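Local coordinates for protein Medium/long-chain acyl-CoA thioesterase YigI (PDB 3E8P) that probably hydrolyses medium- and long-chain fatty acyl-CoA thioesters, releasing the free fatty acid and coenzyme A, at residues Glu99-Gln102 with Gln103-Gln106; Leu20-Val23 with Ala24-Asp28; Lys42-Ile46 with Asp47-Val51; Thr84-Ala87 with Gly88-Ser92; Pro32-Leu36 with Leu37-Ile41. All blocks are in the same frame, centred on the assembly; numbering follows the deposited sequence.

Interaction 1: residues Glu99-Gln102 with Gln103-Gln106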
loop_
_atom_site.group_PDB
_atom_site.type_symbol
_atom_site.label_atom_id
_atom_site.label_comp_id
_atom_site.label_asym_id
_atom_site.label_seq_id
_atom_site.Cartn_x
_atom_site.Cartn_y
_atom_site.Cartn_z
ATOM N N GLU A 99 -8.584 -33.230 1.093
ATOM C CA GLU A 99 -9.434 -32.378 0.260
ATOM C C GLU A 99 -9.836 -31.085 0.959
ATOM O O GLU A 99 -10.137 -30.084 0.307
ATOM C CB GLU A 99 -10.691 -33.138 -0.182
ATOM C CG GLU A 99 -11.653 -33.500 0.939
ATOM C CD GLU A 99 -12.855 -34.283 0.436
ATOM O OE1 GLU A 99 -12.646 -35.363 -0.163
ATOM O OE2 GLU A 99 -14.002 -33.821 0.637
ATOM N N GLU A 100 -9.840 -31.117 2.288
ATOM C CA GLU A 100 -10.196 -29.954 3.089
ATOM C C GLU A 100 -9.170 -28.847 2.818
ATOM O O GLU A 100 -9.486 -27.660 2.877
ATOM C CB GLU A 100 -10.210 -30.344 4.570
ATOM C CG GLU A 100 -10.762 -29.302 5.529
ATOM C CD GLU A 100 -10.816 -29.815 6.966
ATOM O OE1 GLU A 100 -9.781 -30.320 7.459
ATOM O OE2 GLU A 100 -11.888 -29.713 7.605
ATOM N N LEU A 101 -7.942 -29.247 2.511
ATOM C CA LEU A 101 -6.884 -28.295 2.209
ATOM C C LEU A 101 -6.835 -28.020 0.713
ATOM O O LEU A 101 -6.384 -26.961 0.286
ATOM C CB LEU A 101 -5.526 -28.817 2.690
ATOM C CG LEU A 101 -5.207 -28.592 4.171
ATOM C CD1 LEU A 101 -3.887 -29.253 4.524
ATOM C CD2 LEU A 101 -5.143 -27.102 4.458
ATOM N N GLN A 102 -7.299 -28.976 -0.084
ATOM C CA GLN A 102 -7.307 -28.801 -1.530
ATOM C C GLN A 102 -8.405 -27.816 -1.914
ATOM O O GLN A 102 -8.294 -27.107 -2.914
ATOM C CB GLN A 102 -7.511 -30.147 -2.236
ATOM C CG GLN A 102 -6.307 -31.077 -2.125
ATOM C CD GLN A 102 -6.450 -32.333 -2.964
ATOM O OE1 GLN A 102 -7.340 -33.155 -2.728
ATOM N NE2 GLN A 102 -5.573 -32.486 -3.953
ATOM N N GLN A 103 -9.467 -27.779 -1.115
ATOM C CA GLN A 103 -10.556 -26.845 -1.358
ATOM C C GLN A 103 -10.038 -25.467 -0.971
ATOM O O GLN A 103 -10.428 -24.452 -1.551
ATOM C CB GLN A 103 -11.773 -27.208 -0.509
ATOM C CG GLN A 103 -12.502 -28.453 -0.995
ATOM C CD GLN A 103 -13.665 -28.834 -0.103
ATOM O OE1 GLN A 103 -14.505 -27.995 0.234
ATOM N NE2 GLN A 103 -13.726 -30.108 0.283
ATOM N N ARG A 104 -9.146 -25.445 0.013
ATOM C CA ARG A 104 -8.544 -24.202 0.473
ATOM C C ARG A 104 -7.656 -23.640 -0.628
ATOM O O ARG A 104 -7.701 -22.450 -0.928
ATOM C CB ARG A 104 -7.707 -24.449 1.730
ATOM C CG ARG A 104 -8.517 -24.635 2.999
ATOM C CD ARG A 104 -9.072 -23.317 3.495
ATOM N NE ARG A 104 -9.760 -23.450 4.775
ATOM C CZ ARG A 104 -9.671 -22.566 5.764
ATOM N NH1 ARG A 104 -8.916 -21.485 5.618
ATOM N NH2 ARG A 104 -10.326 -22.763 6.900
ATOM N N LEU A 105 -6.858 -24.507 -1.239
ATOM C CA LEU A 105 -5.959 -24.081 -2.295
ATOM C C LEU A 105 -6.711 -23.440 -3.455
ATOM O O LEU A 105 -6.169 -22.580 -4.155
ATOM C CB LEU A 105 -5.147 -25.264 -2.807
ATOM C CG LEU A 105 -4.045 -24.927 -3.809
ATOM C CD1 LEU A 105 -3.004 -24.031 -3.156
ATOM C CD2 LEU A 105 -3.409 -26.220 -4.298
ATOM N N GLN A 106 -7.956 -23.857 -3.662
ATOM C CA GLN A 106 -8.767 -23.309 -4.743
ATOM C C GLN A 106 -9.142 -21.866 -4.449
ATOM O O GLN A 106 -9.360 -21.070 -5.365
ATOM C CB GLN A 106 -10.042 -24.137 -4.932
ATOM C CG GLN A 106 -9.809 -25.534 -5.488
ATOM C CD GLN A 106 -9.271 -25.526 -6.913
ATOM O OE1 GLN A 106 -8.963 -26.580 -7.477
ATOM N NE2 GLN A 106 -9.161 -24.337 -7.502
#
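Glu99 holds CG between its backbone N and its carbonyl carbon (chi1 66°), while Gln103, one turn on, sets CG beside its backbone N (chi1 -73°), and the two extended chains run side by side in the same direction. Their ends approach loosely, Glu99 OE2 lying 3.7 Å from Gln103 NE2, with carboxylate and amide planes 55° apart. Closer in, Gln103 CG rests 3.2 Å from Glu99 O, the same oxygen that takes the hydrogen bond from Gln103 N at 2.8 Å. Leu105 N repeats this on Leu101 O at 2.9 Å, but Gln106 N reaches Gln102 O only weakly, at 3.4 Å. Arg104 starts close to the preceding turn, its CG 3.2 Å from Glu100 O, then bends away to hydrogen-bond Asn137 and the carbonyl of Val163. Leu101 and Leu105 turn to helices 14-29 and 70-90, whereas Glu99 and Gln103 lie on the exposed side: the pattern of an amphipathic surface helix packed on the helical layer of a hotdog-fold protein.

Interaction 2: residues Leu20-Val23 with Ala24-Asp28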
loop_
_atom_site.group_PDB
_atom_site.type_symbol
_atom_site.label_atom_id
_atom_site.label_comp_id
_atom_site.label_asym_id
_atom_site.label_seq_id
_atom_site.Cartn_x
_atom_site.Cartn_y
_atom_site.Cartn_z
ATOM N N LEU A 20 1.732 -29.983 0.667
ATOM C CA LEU A 20 2.792 -29.027 0.370
ATOM C C LEU A 20 3.609 -29.496 -0.822
ATOM O O LEU A 20 3.879 -28.720 -1.737
ATOM C CB LEU A 20 3.707 -28.842 1.583
ATOM C CG LEU A 20 3.106 -28.140 2.803
ATOM C CD1 LEU A 20 4.008 -28.357 4.003
ATOM C CD2 LEU A 20 2.925 -26.656 2.516
ATOM N N LYS A 21 4.000 -30.766 -0.815
ATOM C CA LYS A 21 4.788 -31.307 -1.915
ATOM C C LYS A 21 3.982 -31.225 -3.208
ATOM O O LYS A 21 4.528 -30.957 -4.279
ATOM C CB LYS A 21 5.183 -32.762 -1.635
ATOM C CG LYS A 21 6.161 -33.339 -2.660
ATOM C CD LYS A 21 6.553 -34.785 -2.353
ATOM C CE LYS A 21 7.419 -34.898 -1.103
ATOM N NZ LYS A 21 7.892 -36.300 -0.881
ATOM N N ARG A 22 2.678 -31.454 -3.097
ATOM C CA ARG A 22 1.786 -31.393 -4.249
ATOM C C ARG A 22 1.700 -29.947 -4.749
ATOM O O ARG A 22 1.813 -29.688 -5.946
ATOM C CB ARG A 22 0.392 -31.900 -3.856
ATOM C CG ARG A 22 -0.696 -31.675 -4.904
ATOM C CD ARG A 22 -0.585 -32.641 -6.079
ATOM N NE ARG A 22 -1.293 -32.149 -7.264
ATOM C CZ ARG A 22 -2.599 -31.899 -7.319
ATOM N NH1 ARG A 22 -3.368 -32.100 -6.255
ATOM N NH2 ARG A 22 -3.136 -31.430 -8.438
ATOM N N VAL A 23 1.509 -29.011 -3.824
ATOM C CA VAL A 23 1.411 -27.601 -4.178
ATOM C C VAL A 23 2.702 -27.082 -4.804
ATOM O O VAL A 23 2.665 -26.311 -5.761
ATOM C CB VAL A 23 1.076 -26.737 -2.947
ATOM C CG1 VAL A 23 1.038 -25.271 -3.340
ATOM C CG2 VAL A 23 -0.260 -27.156 -2.367
ATOM N N ALA A 24 3.840 -27.507 -4.263
ATOM C CA ALA A 24 5.140 -27.086 -4.779
ATOM C C ALA A 24 5.307 -27.535 -6.229
ATOM O O ALA A 24 5.847 -26.802 -7.057
ATOM C CB ALA A 24 6.262 -27.666 -3.917
ATOM N N GLU A 25 4.826 -28.738 -6.525
ATOM C CA GLU A 25 4.910 -29.312 -7.868
ATOM C C GLU A 25 4.088 -28.517 -8.879
ATOM O O GLU A 25 4.551 -28.244 -9.989
ATOM C CB GLU A 25 4.411 -30.759 -7.853
ATOM C CG GLU A 25 5.347 -31.771 -8.510
ATOM C CD GLU A 25 5.521 -31.565 -10.012
ATOM O OE1 GLU A 25 6.265 -30.643 -10.417
ATOM O OE2 GLU A 25 4.911 -32.334 -10.792
ATOM N N VAL A 26 2.869 -28.155 -8.500
ATOM C CA VAL A 26 2.011 -27.395 -9.398
ATOM C C VAL A 26 2.634 -26.048 -9.762
ATOM O O VAL A 26 2.691 -25.686 -10.933
ATOM C CB VAL A 26 0.613 -27.143 -8.777
ATOM C CG1 VAL A 26 -0.255 -26.373 -9.756
ATOM C CG2 VAL A 26 -0.050 -28.464 -8.419
ATOM N N PHE A 27 3.108 -25.310 -8.762
ATOM C CA PHE A 27 3.712 -24.004 -9.009
ATOM C C PHE A 27 5.032 -24.057 -9.761
ATOM O O PHE A 27 5.352 -23.134 -10.510
ATOM C CB PHE A 27 3.920 -23.246 -7.698
ATOM C CG PHE A 27 2.676 -22.583 -7.174
ATOM C CD1 PHE A 27 1.577 -23.340 -6.771
ATOM C CD2 PHE A 27 2.607 -21.194 -7.072
ATOM C CE1 PHE A 27 0.428 -22.723 -6.274
ATOM C CE2 PHE A 27 1.462 -20.566 -6.574
ATOM C CZ PHE A 27 0.373 -21.333 -6.176
ATOM N N ASP A 28 5.794 -25.131 -9.575
ATOM C CA ASP A 28 7.086 -25.252 -10.242
ATOM C C ASP A 28 7.040 -25.717 -11.700
ATOM O O ASP A 28 7.925 -25.370 -12.484
ATOM C CB ASP A 28 8.010 -26.185 -9.449
ATOM C CG ASP A 28 9.432 -26.204 -9.996
ATOM O OD1 ASP A 28 10.149 -25.191 -9.844
ATOM O OD2 ASP A 28 9.834 -27.227 -10.593
#
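Val23 and Phe27 lie side by side, one helical turn apart and pointing the same way. Phe27 CG lies beside its own backbone N (chi1 -80°), which turns the ring back toward Val23. The valine's CG1 methyl touches the ring at Phe27 CE1, 3.9 Å away, and Phe27 CD1 comes within 3.3 Å of Val23 O. That oxygen receives Phe27 N in a nearly straight hydrogen bond (3.2 Å, 173°). On another side of the helix, Val26 CG2 meets Arg22 NE loosely at 4.1 Å. Ala24 N bonds to Leu20 O one turn back, at 2.8 Å. All this belongs to helix 14-29, which precedes the sheet of the hotdog domain and turns its apolar side to helix 70-90: Val23 meets Leu83 and Phe86, and Phe27 reaches Val79 and Leu83. An alanine in place of Phe27 takes the ring away from Val23 CG1 and would probably open a gap beside Val79 and Leu83. The carbonyl of Phe27 receives His34 ND1, and Asp28 OD1 accepts the backbone N of Ile41.

Interaction 3: residues Lys42-Ile46 with Asp47-Val51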
loop_
_atom_site.group_PDB
_atom_site.type_symbol
_atom_site.label_atom_id
_atom_site.label_comp_id
_atom_site.label_asym_id
_atom_site.label_seq_id
_atom_site.Cartn_x
_atom_site.Cartn_y
_atom_site.Cartn_z
ATOM N N LYS A 42 12.401 -23.530 -5.103
ATOM C CA LYS A 42 13.584 -24.218 -4.601
ATOM C C LYS A 42 13.272 -25.151 -3.437
ATOM O O LYS A 42 13.708 -26.297 -3.426
ATOM C CB LYS A 42 14.641 -23.190 -4.186
ATOM C CG LYS A 42 16.042 -23.757 -4.045
ATOM C CD LYS A 42 17.054 -22.671 -3.681
ATOM C CE LYS A 42 18.465 -23.237 -3.575
ATOM N NZ LYS A 42 19.445 -22.220 -3.101
ATOM N N ARG A 43 12.518 -24.652 -2.463
ATOM C CA ARG A 43 12.136 -25.438 -1.296
ATOM C C ARG A 43 10.795 -24.947 -0.774
ATOM O O ARG A 43 10.502 -23.757 -0.850
ATOM C CB ARG A 43 13.195 -25.316 -0.197
ATOM C CG ARG A 43 14.440 -26.148 -0.447
ATOM C CD ARG A 43 15.481 -25.933 0.643
ATOM N NE ARG A 43 16.205 -24.671 0.489
ATOM C CZ ARG A 43 17.054 -24.410 -0.503
ATOM N NH1 ARG A 43 17.289 -25.321 -1.439
ATOM N NH2 ARG A 43 17.681 -23.245 -0.552
ATOM N N TYR A 44 9.986 -25.862 -0.248
ATOM C CA TYR A 44 8.674 -25.502 0.276
ATOM C C TYR A 44 8.227 -26.474 1.364
ATOM O O TYR A 44 7.880 -27.621 1.086
ATOM C CB TYR A 44 7.652 -25.471 -0.869
ATOM C CG TYR A 44 6.299 -24.904 -0.495
ATOM C CD1 TYR A 44 6.191 -23.696 0.182
ATOM C CD2 TYR A 44 5.125 -25.555 -0.858
ATOM C CE1 TYR A 44 4.951 -23.147 0.485
ATOM C CE2 TYR A 44 3.881 -25.011 -0.559
ATOM C CZ TYR A 44 3.800 -23.802 0.113
ATOM O OH TYR A 44 2.570 -23.240 0.404
ATOM N N ASP A 45 8.235 -25.999 2.606
ATOM C CA ASP A 45 7.846 -26.797 3.762
ATOM C C ASP A 45 7.005 -25.953 4.715
ATOM O O ASP A 45 6.672 -24.812 4.400
ATOM C CB ASP A 45 9.098 -27.296 4.478
ATOM C CG ASP A 45 10.117 -26.193 4.693
ATOM O OD1 ASP A 45 9.761 -25.177 5.326
ATOM O OD2 ASP A 45 11.268 -26.338 4.226
ATOM N N ILE A 46 6.676 -26.501 5.882
ATOM C CA ILE A 46 5.857 -25.779 6.856
ATOM C C ILE A 46 6.488 -24.513 7.404
ATOM O O ILE A 46 5.799 -23.692 8.005
ATOM C CB ILE A 46 5.481 -26.658 8.060
ATOM C CG1 ILE A 46 6.736 -27.313 8.634
ATOM C CG2 ILE A 46 4.438 -27.685 7.657
ATOM C CD1 ILE A 46 6.505 -27.954 9.975
ATOM N N ASP A 47 7.795 -24.356 7.222
ATOM C CA ASP A 47 8.482 -23.156 7.699
ATOM C C ASP A 47 8.110 -21.989 6.793
ATOM O O ASP A 47 7.746 -20.912 7.261
ATOM C CB ASP A 47 9.998 -23.346 7.661
ATOM C CG ASP A 47 10.479 -24.410 8.625
ATOM O OD1 ASP A 47 11.661 -24.807 8.522
ATOM O OD2 ASP A 47 9.683 -24.841 9.487
ATOM N N GLY A 48 8.209 -22.222 5.489
ATOM C CA GLY A 48 7.892 -21.193 4.519
ATOM C C GLY A 48 8.247 -21.619 3.110
ATOM O O GLY A 48 8.143 -22.792 2.762
ATOM N N VAL A 49 8.685 -20.672 2.294
ATOM C CA VAL A 49 9.026 -20.987 0.921
ATOM C C VAL A 49 10.245 -20.227 0.429
ATOM O O VAL A 49 10.542 -19.133 0.892
ATOM C CB VAL A 49 7.863 -20.643 -0.027
ATOM C CG1 VAL A 49 7.590 -19.139 0.022
ATOM C CG2 VAL A 49 8.200 -21.073 -1.456
ATOM N N GLU A 50 10.954 -20.827 -0.515
ATOM C CA GLU A 50 12.102 -20.189 -1.116
ATOM C C GLU A 50 11.847 -20.277 -2.603
ATOM O O GLU A 50 11.663 -21.370 -3.153
ATOM C CB GLU A 50 13.394 -20.913 -0.748
ATOM C CG GLU A 50 14.607 -20.452 -1.548
ATOM C CD GLU A 50 15.922 -20.759 -0.843
ATOM O OE1 GLU A 50 16.993 -20.637 -1.481
ATOM O OE2 GLU A 50 15.878 -21.113 0.357
ATOM N N VAL A 51 11.802 -19.114 -3.243
ATOM C CA VAL A 51 11.572 -19.032 -4.671
ATOM C C VAL A 51 12.818 -18.449 -5.311
ATOM O O VAL A 51 13.416 -17.509 -4.784
ATOM C CB VAL A 51 10.354 -18.130 -4.993
ATOM C CG1 VAL A 51 10.215 -17.938 -6.486
ATOM C CG2 VAL A 51 9.088 -18.764 -4.441
#
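Glu50 starts beside the neighbouring strand, its CB 4.1 Å from Arg43 O, and runs out as an extended chain with CG anti to the backbone N (chi1 169°). CG then passes Lys42 CB at 3.8 Å, the two side chains lying alongside each other. At the end, OE1 takes a salt bridge from Arg43 NH2 at 2.9 Å and a longer, weak one from Lys42 NZ at 3.3 Å. The guanidinium stands almost upright to the carboxylate, their planes 81° apart, and its NH2 lies about as near to OE2 as to OE1. Replacing Glu50 by a leucine would probably leave both cations without their shared counter-charge and let the arginine end swing. Lys42 and Arg43 can both face one glutamate because the backbone forms a classic beta bulge here. On the opposite face of the sheet, Tyr44 crosses Val49, CD1 coming 3.5 Å from Val49 CB, and its hydroxyl is hydrogen-bonded to the carbonyl of Leu83 in helix 70-90. At the bend, Asp45 OD1 accepts Asp47 N at 2.9 Å through its anti lone pair, an Asx turn, with Gly48 N adding a weak bond to the same oxygen. Asp45 N returns to Gly48 O at 3.2 Å, closing the beta hairpin of strands 40-44 and 49-54 at the edge of the antiparallel hotdog sheet.

Interaction 4: residues Thr84-Ala87 with Gly88-Ser92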
loop_
_atom_site.group_PDB
_atom_site.type_symbol
_atom_site.label_atom_id
_atom_site.label_comp_id
_atom_site.label_asym_id
_atom_site.label_seq_id
_atom_site.Cartn_x
_atom_site.Cartn_y
_atom_site.Cartn_z
ATOM N N THR A 84 3.575 -18.562 1.076
ATOM C CA THR A 84 3.866 -18.321 2.487
ATOM C C THR A 84 2.539 -18.337 3.244
ATOM O O THR A 84 2.421 -18.919 4.320
ATOM C CB THR A 84 4.532 -16.927 2.708
ATOM O OG1 THR A 84 5.791 -16.866 2.011
ATOM C CG2 THR A 84 4.735 -16.653 4.220
ATOM N N ALA A 85 1.541 -17.687 2.661
ATOM C CA ALA A 85 0.227 -17.618 3.268
ATOM C C ALA A 85 -0.380 -19.012 3.393
ATOM O O ALA A 85 -0.909 -19.362 4.443
ATOM C CB ALA A 85 -0.680 -16.713 2.441
ATOM N N PHE A 86 -0.293 -19.806 2.331
ATOM C CA PHE A 86 -0.855 -21.157 2.330
ATOM C C PHE A 86 -0.144 -22.087 3.323
ATOM O O PHE A 86 -0.777 -22.916 3.962
ATOM C CB PHE A 86 -0.801 -21.764 0.915
ATOM C CG PHE A 86 -1.618 -23.022 0.759
ATOM C CD1 PHE A 86 -3.010 -22.978 0.823
ATOM C CD2 PHE A 86 -0.997 -24.253 0.569
ATOM C CE1 PHE A 86 -3.776 -24.143 0.699
ATOM C CE2 PHE A 86 -1.753 -25.426 0.445
ATOM C CZ PHE A 86 -3.145 -25.368 0.511
ATOM N N ALA A 87 1.170 -21.949 3.450
ATOM C CA ALA A 87 1.922 -22.780 4.385
ATOM C C ALA A 87 1.499 -22.439 5.816
ATOM O O ALA A 87 1.365 -23.323 6.657
ATOM C CB ALA A 87 3.413 -22.552 4.203
ATOM N N GLY A 88 1.288 -21.152 6.084
ATOM C CA GLY A 88 0.865 -20.727 7.406
ATOM C C GLY A 88 -0.521 -21.257 7.746
ATOM O O GLY A 88 -0.861 -21.454 8.920
ATOM N N LEU A 89 -1.326 -21.489 6.713
ATOM C CA LEU A 89 -2.671 -22.013 6.901
ATOM C C LEU A 89 -2.561 -23.506 7.192
ATOM O O LEU A 89 -3.186 -24.011 8.122
ATOM C CB LEU A 89 -3.519 -21.787 5.642
ATOM C CG LEU A 89 -4.846 -22.557 5.608
ATOM C CD1 LEU A 89 -5.732 -22.111 6.759
ATOM C CD2 LEU A 89 -5.540 -22.332 4.280
ATOM N N VAL A 90 -1.749 -24.199 6.398
ATOM C CA VAL A 90 -1.540 -25.633 6.566
ATOM C C VAL A 90 -0.996 -25.994 7.955
ATOM O O VAL A 90 -1.367 -27.016 8.531
ATOM C CB VAL A 90 -0.553 -26.179 5.510
ATOM C CG1 VAL A 90 -0.188 -27.614 5.836
ATOM C CG2 VAL A 90 -1.170 -26.103 4.128
ATOM N N ALA A 91 -0.121 -25.154 8.489
ATOM C CA ALA A 91 0.475 -25.413 9.791
ATOM C C ALA A 91 -0.381 -24.973 10.972
ATOM O O ALA A 91 -0.036 -25.247 12.116
ATOM C CB ALA A 91 1.850 -24.746 9.872
ATOM N N SER A 92 -1.496 -24.301 10.704
ATOM C CA SER A 92 -2.351 -23.822 11.785
ATOM C C SER A 92 -3.298 -24.862 12.383
ATOM O O SER A 92 -3.906 -24.616 13.427
ATOM C CB SER A 92 -3.172 -22.616 11.312
ATOM O OG SER A 92 -4.099 -22.986 10.308
#
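Phe86 offers one face of its ring to Val90, whose CG2 methyl sits over it in a CH-pi contact, 4.2 Å from the ring centroid and 25° off the normal. The methyl is displaced toward the rim, with Phe86 CE2 the nearest ring atom at 3.8 Å. With Phe86 CG anti to the backbone N and beside the carbonyl carbon (chi1 -168°), the ring stands out from the helix, and the valine methyl of the following turn comes over its face. Leu89 CD2 also approaches the ring, obliquely, at 4.3 Å from Phe86 CD1. Beneath these groups the carbonyl of Phe86 accepts Val90 N at 2.9 Å, and Leu89 N adds a weak bond to the same oxygen.

This is the last part of helix 70-90, the long central helix that the sheet of a hotdog fold wraps around. Here the helix is buried from several directions: Phe86 meets Leu105 and Arg104 of helix 98-107 and Tyr44 of the hairpin, while Thr84 and Ala85 touch Cys142 of strand 139-148. Thr84 OG1 is satisfied within the helix by the carbonyl of Val80.

The last turn closes with Ala91 N on Ala87 O at 3.0 Å. Beyond it, Leu89 O takes two bonds from one serine, Ser92 OG at 2.6 Å and Ser92 N at 3.1 Å. The carbonyl of Val90, next along, is held by Gln16 NE2.

Interaction 5: residues Pro32-Leu36 with Leu37-Ile41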
loop_
_atom_site.group_PDB
_atom_site.type_symbol
_atom_site.label_atom_id
_atom_site.label_comp_id
_atom_site.label_asym_id
_atom_site.label_seq_id
_atom_site.Cartn_x
_atom_site.Cartn_y
_atom_site.Cartn_z
ATOM N N PRO A 32 1.841 -21.987 -16.410
ATOM C CA PRO A 32 2.369 -21.391 -17.639
ATOM C C PRO A 32 3.223 -20.134 -17.473
ATOM O O PRO A 32 4.300 -20.042 -18.055
ATOM C CB PRO A 32 1.109 -21.144 -18.467
ATOM C CG PRO A 32 0.267 -22.328 -18.113
ATOM C CD PRO A 32 0.448 -22.431 -16.600
ATOM N N PHE A 33 2.765 -19.167 -16.686
ATOM C CA PHE A 33 3.549 -17.943 -16.526
ATOM C C PHE A 33 4.869 -18.155 -15.791
ATOM O O PHE A 33 5.817 -17.420 -16.020
ATOM C CB PHE A 33 2.735 -16.847 -15.819
ATOM C CG PHE A 33 3.364 -15.472 -15.920
ATOM C CD1 PHE A 33 3.721 -14.945 -17.163
ATOM C CD2 PHE A 33 3.604 -14.705 -14.776
ATOM C CE1 PHE A 33 4.312 -13.677 -17.271
ATOM C CE2 PHE A 33 4.195 -13.433 -14.871
ATOM C CZ PHE A 33 4.548 -12.921 -16.122
ATOM N N HIS A 34 4.930 -19.144 -14.904
ATOM C CA HIS A 34 6.169 -19.424 -14.170
ATOM C C HIS A 34 7.144 -20.100 -15.118
ATOM O O HIS A 34 8.355 -19.902 -15.021
ATOM C CB HIS A 34 5.914 -20.338 -12.961
ATOM C CG HIS A 34 5.032 -19.727 -11.918
ATOM N ND1 HIS A 34 4.567 -20.433 -10.827
ATOM C CD2 HIS A 34 4.493 -18.488 -11.823
ATOM C CE1 HIS A 34 3.775 -19.656 -10.110
ATOM N NE2 HIS A 34 3.711 -18.472 -10.694
ATOM N N ASN A 35 6.608 -20.902 -16.036
ATOM C CA ASN A 35 7.437 -21.598 -17.006
ATOM C C ASN A 35 7.954 -20.623 -18.061
ATOM O O ASN A 35 9.007 -20.840 -18.650
ATOM C CB ASN A 35 6.654 -22.749 -17.650
ATOM C CG ASN A 35 6.329 -23.861 -16.653
ATOM O OD1 ASN A 35 7.151 -24.206 -15.809
ATOM N ND2 ASN A 35 5.134 -24.432 -16.756
ATOM N N LEU A 36 7.226 -19.538 -18.285
ATOM C CA LEU A 36 7.659 -18.543 -19.261
ATOM C C LEU A 36 8.809 -17.721 -18.684
ATOM O O LEU A 36 9.737 -17.355 -19.397
ATOM C CB LEU A 36 6.503 -17.611 -19.628
ATOM C CG LEU A 36 6.842 -16.491 -20.618
ATOM C CD1 LEU A 36 7.016 -17.064 -22.030
ATOM C CD2 LEU A 36 5.723 -15.462 -20.610
ATOM N N LEU A 37 8.734 -17.432 -17.389
ATOM C CA LEU A 37 9.768 -16.651 -16.722
ATOM C C LEU A 37 10.927 -17.504 -16.215
ATOM O O LEU A 37 12.066 -17.045 -16.184
ATOM C CB LEU A 37 9.171 -15.856 -15.547
ATOM C CG LEU A 37 8.611 -14.460 -15.846
ATOM C CD1 LEU A 37 7.571 -14.548 -16.947
ATOM C CD2 LEU A 37 7.992 -13.860 -14.581
ATOM N N GLY A 38 10.623 -18.738 -15.822
ATOM C CA GLY A 38 11.639 -19.636 -15.301
ATOM C C GLY A 38 11.647 -19.594 -13.778
ATOM O O GLY A 38 12.661 -19.855 -13.134
ATOM N N LEU A 39 10.504 -19.247 -13.199
ATOM C CA LEU A 39 10.364 -19.156 -11.751
ATOM C C LEU A 39 10.391 -20.559 -11.128
ATOM O O LEU A 39 9.648 -21.442 -11.552
ATOM C CB LEU A 39 9.060 -18.414 -11.432
ATOM C CG LEU A 39 8.686 -18.051 -9.997
ATOM C CD1 LEU A 39 7.679 -16.915 -10.007
ATOM C CD2 LEU A 39 8.111 -19.265 -9.302
ATOM N N ASP A 40 11.261 -20.758 -10.135
ATOM C CA ASP A 40 11.405 -22.061 -9.470
ATOM C C ASP A 40 11.124 -22.083 -7.967
ATOM O O ASP A 40 11.502 -21.164 -7.237
ATOM C CB ASP A 40 12.824 -22.597 -9.661
ATOM C CG ASP A 40 13.193 -22.784 -11.111
ATOM O OD1 ASP A 40 14.361 -23.138 -11.367
ATOM O OD2 ASP A 40 12.327 -22.586 -11.991
ATOM N N ILE A 41 10.465 -23.141 -7.508
ATOM C CA ILE A 41 10.195 -23.302 -6.086
ATOM C C ILE A 41 11.339 -24.182 -5.564
ATOM O O ILE A 41 11.269 -25.408 -5.602
ATOM C CB ILE A 41 8.824 -23.985 -5.821
ATOM C CG1 ILE A 41 7.681 -23.034 -6.184
ATOM C CG2 ILE A 41 8.690 -24.349 -4.346
ATOM C CD1 ILE A 41 7.515 -22.811 -7.655
#
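Leu37 crosses the Phe33 ring obliquely, and its CD1 methyl presses on one face, 3.8 Å from the ring centroid and 27° off the normal. It sits toward the rim, with Phe33 CE1 the nearest ring atom at 3.4 Å, while Leu37 CD2 lies 3.8 Å from Phe33 CE2. Phe33 CG, anti to the backbone N (chi1 -166°), puts the ring under Leu37. His34 and Leu39 pair differently, running side by side in one direction, with Leu39 CD2 over the imidazole at 4.2 Å from its centroid. Both imidazole nitrogens are engaged elsewhere, ND1 by the carbonyl of Phe27 and NE2 by His69 of a second subunit, which fixes the rotation of the ring. Phe33 meets that same His69, and Leu36 packs on its counterpart Leu36 of the second subunit.

His34 O grips two donors, Gly38 N at 2.7 Å and Leu39 N at 2.9 Å, and Gly38 leaves the helix with a positive phi of 96°, where a CB would jam against the preceding carbonyl. This is a helix terminated by a glycine at the C' position, turning short helix 32-37 at a subunit interface into strand 40-44 of the hotdog sheet.

In the fold
Interaction 4 is the buried one, on central helix 70-90, and its chemistry is almost wholly apolar. Interactions 1 and 2 occupy two other helices that meet side by side, Leu105 CD2 lying 3.8 Å from Val23 CG2; both mix apolar inner faces with polar outer ones, interaction 1 nearer the surface. Phe86 touches both. Interactions 3 and 5 share strand 40-44: interaction 3 carries the charged network on an exposed sheet face and sends Tyr44 inward to the helices, whereas interaction 5 is the one tied closely to a second subunit. Interactions 4 and 5 lie on opposite sides of the chain's centre, their centres about 22 Å apart, and interaction 2 touches each.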